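Local coordinates for cytidylyltransferase (PDB 6OEW), which probably acts as a nucleotidyltransferase, as its cytidylyltransferase family suggests, and binds magnesium, at residues E149-S154 against E170-Y175; E157-I162 against P174-N179. All blocks are in the same frame, centred on the assembly; numbering follows the deposited sequence.

Contact 1. Residues E149-S154 against E170-Y175; sequences EIFTLS and EHIVPY
The two methyls of Val173 pack against one oxygen of the Glu149 carboxylate, the side chains coming from opposite directions. Val173 CG1 lies 3.4 Å from Glu149 OE2 and Val173 CG2 3.6 Å from the same oxygen, so both branches of the valine close over it. No hydrogen bond or charge pair links the two residues; the contact is van der Waals. Glu149 reaches this far because CG stands anti to its own carbonyl carbon (chi1 -60°) and the chain runs on extended through chi2 at 155°. Its other oxygen, OE1, forms a salt bridge to Arg104 on strand 101-106. That bridge ties the carboxylate to the next strand while OE2 rests against the valine.

Two residues on, Phe151 turns the same way. The CZ corner of its ring comes to 4.3 Å from Ile172 CG2, a loose apolar contact in which the methyl approaches the ring obliquely. Ile172, the residue that follows helix 166-171, is the centre of a classic gamma turn (phi 75°), closed by Val173 N to His171 O at 2.8 Å. The turn brings Ile172 and Val173 together toward strand 149-152.

That strand lies in the mixed central sheet of this GT-A-type fold, antiparallel to its neighbours 101-106 and 133-135. The linker between helices 166-171 and 174-178 packs against one side of it, where Val173 and Phe151 also touch Arg104. Ile172 continues onto Ile87 and Tyr90 of helix 86-96, whereas Ile150 points to helix 114-126.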
loop_
_atom_site.group_PDB
_atom_site.type_symbol
_atom_site.label_atom_id
_atom_site.label_comp_id
_atom_site.label_asym_id
_atom_site.label_seq_id
_atom_site.Cartn_x
_atom_site.Cartn_y
_atom_site.Cartn_z
ATOM N N GLU A 149 3.481 3.501 4.337
ATOM C CA GLU A 149 4.620 4.374 4.547
ATOM C C GLU A 149 4.197 5.775 4.158
ATOM O O GLU A 149 3.473 5.957 3.176
ATOM C CB GLU A 149 5.850 3.921 3.708
ATOM C CG GLU A 149 6.277 2.521 4.077
ATOM C CD GLU A 149 7.013 1.800 2.955
ATOM O OE1 GLU A 149 6.575 1.899 1.786
ATOM O OE2 GLU A 149 8.021 1.135 3.269
ATOM N N ILE A 150 4.598 6.753 4.962
ATOM C CA ILE A 150 4.276 8.156 4.729
ATOM C C ILE A 150 5.561 8.954 4.804
ATOM O O ILE A 150 6.296 8.853 5.792
ATOM C CB ILE A 150 3.260 8.679 5.765
ATOM C CG1 ILE A 150 2.042 7.732 5.803
ATOM C CG2 ILE A 150 2.856 10.080 5.387
ATOM C CD1 ILE A 150 1.006 8.105 6.915
ATOM N N PHE A 151 5.826 9.767 3.784
ATOM C CA PHE A 151 7.008 10.607 3.847
ATOM C C PHE A 151 6.799 11.879 3.042
ATOM O O PHE A 151 5.913 11.962 2.185
ATOM C CB PHE A 151 8.251 9.855 3.367
ATOM C CG PHE A 151 8.020 9.035 2.124
ATOM C CD1 PHE A 151 8.116 9.619 0.870
ATOM C CD2 PHE A 151 7.708 7.689 2.213
ATOM C CE1 PHE A 151 7.907 8.859 -0.290
ATOM C CE2 PHE A 151 7.491 6.933 1.077
ATOM C CZ PHE A 151 7.586 7.506 -0.177
ATOM N N THR A 152 7.619 12.882 3.355
ATOM C CA THR A 152 7.537 14.180 2.702
ATOM C C THR A 152 8.134 14.107 1.305
ATOM O O THR A 152 8.980 13.260 1.005
ATOM C CB THR A 152 8.275 15.269 3.497
ATOM O OG1 THR A 152 9.678 14.981 3.557
ATOM C CG2 THR A 152 7.715 15.394 4.923
ATOM N N LEU A 153 7.676 15.009 0.444
ATOM C CA LEU A 153 8.332 15.172 -0.842
ATOM C C LEU A 153 9.808 15.484 -0.647
ATOM O O LEU A 153 10.660 15.011 -1.407
ATOM C CB LEU A 153 7.643 16.278 -1.639
ATOM C CG LEU A 153 8.310 16.698 -2.947
ATOM C CD1 LEU A 153 8.136 15.639 -3.996
ATOM C CD2 LEU A 153 7.705 18.022 -3.379
ATOM N N SER A 154 10.132 16.274 0.384
ATOM C CA SER A 154 11.529 16.626 0.626
ATOM C C SER A 154 12.377 15.389 0.910
ATOM O O SER A 154 13.502 15.271 0.405
ATOM C CB SER A 154 11.620 17.638 1.773
ATOM O OG SER A 154 11.294 18.922 1.278
ATOM N N GLU A 170 14.294 0.804 -6.889
ATOM C CA GLU A 170 13.079 0.014 -7.055
ATOM C C GLU A 170 12.210 0.011 -5.803
ATOM O O GLU A 170 10.974 0.055 -5.908
ATOM C CB GLU A 170 13.440 -1.428 -7.482
ATOM C CG GLU A 170 12.250 -2.397 -7.336
ATOM C CD GLU A 170 12.509 -3.801 -7.881
ATOM O OE1 GLU A 170 13.677 -4.144 -8.166
ATOM O OE2 GLU A 170 11.523 -4.559 -8.021
ATOM N N HIS A 171 12.813 0.010 -4.608
ATOM C CA HIS A 171 12.039 -0.153 -3.384
ATOM C C HIS A 171 11.853 1.126 -2.591
ATOM O O HIS A 171 11.036 1.137 -1.664
ATOM C CB HIS A 171 12.681 -1.221 -2.506
ATOM C CG HIS A 171 12.625 -2.571 -3.139
ATOM N ND1 HIS A 171 11.442 -3.264 -3.272
ATOM C CD2 HIS A 171 13.574 -3.308 -3.766
ATOM C CE1 HIS A 171 11.677 -4.400 -3.907
ATOM N NE2 HIS A 171 12.962 -4.449 -4.219
ATOM N N ILE A 172 12.605 2.177 -2.924
ATOM C CA ILE A 172 12.474 3.530 -2.380
ATOM C C ILE A 172 13.025 3.629 -0.963
ATOM O O ILE A 172 13.985 4.362 -0.717
ATOM C CB ILE A 172 11.023 4.046 -2.402
ATOM C CG1 ILE A 172 10.467 4.061 -3.827
ATOM C CG2 ILE A 172 10.998 5.464 -1.813
ATOM C CD1 ILE A 172 9.064 4.666 -3.924
ATOM N N VAL A 173 12.430 2.895 -0.029
ATOM C CA VAL A 173 12.714 3.061 1.395
ATOM C C VAL A 173 13.977 2.392 1.938
ATOM O O VAL A 173 14.378 2.771 3.045
ATOM C CB VAL A 173 11.526 2.571 2.233
ATOM C CG1 VAL A 173 10.277 3.313 1.851
ATOM C CG2 VAL A 173 11.388 1.049 2.088
ATOM N N PRO A 174 14.641 1.423 1.265
ATOM C CA PRO A 174 15.702 0.672 1.967
ATOM C C PRO A 174 16.767 1.531 2.620
ATOM O O PRO A 174 17.235 1.190 3.713
ATOM C CB PRO A 174 16.313 -0.191 0.851
ATOM C CG PRO A 174 15.221 -0.418 -0.044
ATOM C CD PRO A 174 14.472 0.865 -0.096
ATOM N N TYR A 175 17.185 2.620 1.980
ATOM C CA TYR A 175 18.207 3.455 2.598
ATOM C C TYR A 175 17.702 4.060 3.906
ATOM O O TYR A 175 18.477 4.212 4.857
ATOM C CB TYR A 175 18.669 4.551 1.640
ATOM C CG TYR A 175 19.811 5.384 2.187
ATOM C CD1 TYR A 175 21.130 5.061 1.906
ATOM C CD2 TYR A 175 19.565 6.487 3.015
ATOM C CE1 TYR A 175 22.185 5.817 2.406
ATOM C CE2 TYR A 175 20.615 7.245 3.523
ATOM C CZ TYR A 175 21.909 6.907 3.221
ATOM O OH TYR A 175 22.939 7.655 3.724
#

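Contact 2. Residues E157-I162 against P174-N179; sequences EKLDSI and PYVEEN
Ile162 lays its CG2 methyl over one face of the Tyr175 ring, 4.0 Å from the ring centroid and only 13° off the normal: a CH-pi contact, shifted slightly toward the CE1 and CZ side. The isoleucine and tyrosine side chains cross at about a right angle. With CG opposite the backbone N (chi1 -175°) the tyrosine ring is carried alongside the end of helix 153-162, and chi2 of 93° sets the turn of its faces.

The opposite face of the ring is taken by Asn179, whose ND2 sits 3.4 Å above the plane, over the centre. The amide is held there by a bond from Asn179 ND2 to Tyr175 O, 2.9 Å long and lying in the carbonyl plane on a lone pair, so the tyrosine's own carbonyl helps fix the group that covers its ring. The ring thus has a methyl on one face and an amide nitrogen on the other.

Deeper in the contact, Leu159 touches both Tyr175 and Val176. Its CD2 meets Val176 CG2 at 4.0 Å, and CD1 comes equally near, so the valine methyl sits against the fork of the leucine; these two side chains also cross at about a right angle. Leu159 CD2 approaches Tyr175 CD2 obliquely at 4.2 Å.

Helix segments 157-162 and 174-178 run nearly perpendicular, their axes 11.2 Å apart, and the side chains bridge that wide gap. Helix 153-162 leans on helix 86-96 through Glu157 and Asp160. Tyr175 reaches Glu168 of helix 166-171 as well as Cys163, Lys182 and Phe183 in loops.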
loop_
_atom_site.group_PDB
_atom_site.type_symbol
_atom_site.label_atom_id
_atom_site.label_comp_id
_atom_site.label_asym_id
_atom_site.label_seq_id
_atom_site.Cartn_x
_atom_site.Cartn_y
_atom_site.Cartn_z
ATOM N N GLU A 157 12.996 13.540 -2.309
ATOM C CA GLU A 157 14.018 14.211 -3.104
ATOM C C GLU A 157 15.419 13.899 -2.589
ATOM O O GLU A 157 16.344 13.679 -3.386
ATOM C CB GLU A 157 13.745 15.716 -3.128
ATOM C CG GLU A 157 12.571 16.063 -4.050
ATOM C CD GLU A 157 12.183 17.533 -4.016
ATOM O OE1 GLU A 157 12.442 18.202 -2.996
ATOM O OE2 GLU A 157 11.609 18.016 -5.015
ATOM N N LYS A 158 15.589 13.830 -1.265
ATOM C CA LYS A 158 16.878 13.427 -0.709
ATOM C C LYS A 158 17.227 11.995 -1.111
ATOM O O LYS A 158 18.382 11.707 -1.442
ATOM C CB LYS A 158 16.875 13.575 0.811
ATOM N N LEU A 159 16.246 11.086 -1.107
ATOM C CA LEU A 159 16.530 9.729 -1.581
ATOM C C LEU A 159 16.883 9.716 -3.062
ATOM O O LEU A 159 17.808 9.005 -3.474
ATOM C CB LEU A 159 15.343 8.806 -1.324
ATOM C CG LEU A 159 15.009 8.591 0.150
ATOM C CD1 LEU A 159 13.853 7.618 0.293
ATOM C CD2 LEU A 159 16.262 8.103 0.884
ATOM N N ASP A 160 16.148 10.475 -3.884
ATOM C CA ASP A 160 16.498 10.576 -5.303
ATOM C C ASP A 160 17.931 11.051 -5.487
ATOM O O ASP A 160 18.657 10.550 -6.355
ATOM C CB ASP A 160 15.529 11.517 -6.018
ATOM C CG ASP A 160 15.876 11.718 -7.472
ATOM O OD1 ASP A 160 16.072 10.714 -8.193
ATOM O OD2 ASP A 160 15.945 12.885 -7.898
ATOM N N SER A 161 18.366 12.012 -4.666
ATOM C CA SER A 161 19.721 12.538 -4.789
ATOM C C SER A 161 20.765 11.546 -4.293
ATOM O O SER A 161 21.865 11.466 -4.853
ATOM C CB SER A 161 19.843 13.850 -4.014
ATOM O OG SER A 161 21.206 14.205 -3.894
ATOM N N ILE A 162 20.440 10.784 -3.252
ATOM C CA ILE A 162 21.420 9.938 -2.577
ATOM C C ILE A 162 21.566 8.583 -3.271
ATOM O O ILE A 162 22.677 8.084 -3.447
ATOM C CB ILE A 162 21.011 9.751 -1.104
ATOM C CG1 ILE A 162 21.341 10.970 -0.264
ATOM C CG2 ILE A 162 21.648 8.502 -0.498
ATOM C CD1 ILE A 162 20.840 10.801 1.148
ATOM N N PRO A 174 14.641 1.423 1.265
ATOM C CA PRO A 174 15.702 0.672 1.967
ATOM C C PRO A 174 16.767 1.531 2.620
ATOM O O PRO A 174 17.235 1.190 3.713
ATOM C CB PRO A 174 16.313 -0.191 0.851
ATOM C CG PRO A 174 15.221 -0.418 -0.044
ATOM C CD PRO A 174 14.472 0.865 -0.096
ATOM N N TYR A 175 17.185 2.620 1.980
ATOM C CA TYR A 175 18.207 3.455 2.598
ATOM C C TYR A 175 17.702 4.060 3.906
ATOM O O TYR A 175 18.477 4.212 4.857
ATOM C CB TYR A 175 18.669 4.551 1.640
ATOM C CG TYR A 175 19.811 5.384 2.187
ATOM C CD1 TYR A 175 21.130 5.061 1.906
ATOM C CD2 TYR A 175 19.565 6.487 3.015
ATOM C CE1 TYR A 175 22.185 5.817 2.406
ATOM C CE2 TYR A 175 20.615 7.245 3.523
ATOM C CZ TYR A 175 21.909 6.907 3.221
ATOM O OH TYR A 175 22.939 7.655 3.724
ATOM N N VAL A 176 16.409 4.407 3.978
ATOM C CA VAL A 176 15.861 4.951 5.227
ATOM C C VAL A 176 15.890 3.885 6.311
ATOM O O VAL A 176 16.379 4.115 7.424
ATOM C CB VAL A 176 14.435 5.492 5.019
ATOM C CG1 VAL A 176 13.793 5.847 6.392
ATOM C CG2 VAL A 176 14.444 6.720 4.132
ATOM N N GLU A 177 15.410 2.688 5.978
ATOM C CA GLU A 177 15.300 1.611 6.956
ATOM C C GLU A 177 16.651 1.197 7.522
ATOM O O GLU A 177 16.737 0.814 8.693
ATOM C CB GLU A 177 14.594 0.415 6.311
ATOM C CG GLU A 177 13.172 0.750 5.887
ATOM C CD GLU A 177 12.326 -0.477 5.668
ATOM O OE1 GLU A 177 12.877 -1.473 5.166
ATOM O OE2 GLU A 177 11.113 -0.442 5.999
ATOM N N GLU A 178 17.711 1.247 6.723
ATOM C CA GLU A 178 19.023 0.838 7.206
ATOM C C GLU A 178 19.853 2.000 7.736
ATOM O O GLU A 178 20.988 1.782 8.173
ATOM C CB GLU A 178 19.784 0.112 6.098
ATOM C CG GLU A 178 19.036 -1.065 5.513
ATOM C CD GLU A 178 18.742 -2.142 6.544
ATOM O OE1 GLU A 178 19.700 -2.620 7.193
ATOM O OE2 GLU A 178 17.553 -2.502 6.709
ATOM N N ASN A 179 19.319 3.219 7.716
ATOM C CA ASN A 179 20.009 4.389 8.255
ATOM C C ASN A 179 19.013 5.264 9.018
ATOM O O ASN A 179 18.938 6.476 8.814
ATOM C CB ASN A 179 20.691 5.192 7.146
ATOM C CG ASN A 179 21.702 4.365 6.358
ATOM O OD1 ASN A 179 22.837 4.167 6.799
ATOM N ND2 ASN A 179 21.292 3.881 5.185
#

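In the fold
The two contacts sit 7 Å apart, centre to centre, on the same side of the chain's centre. In sequence the order is strand 149-152, helix 153-162, helix 166-171, then helix 174-178, so the chain leaves the central sheet, turns through helices and folds back on itself. Contact 1 closes this excursion at the sheet; contact 2 closes it farther out, helix to helix. Pro174 and Tyr175 belong to both ranges, and the contacts touch where Ile172 O meets Leu159 CD1 at 3.4 Å. The side chain of Glu149 lies about 10 Å from the bound magnesium ion, too far to be a ligand: contact 1 neighbours the metal site without forming it, and contact 2 is remote.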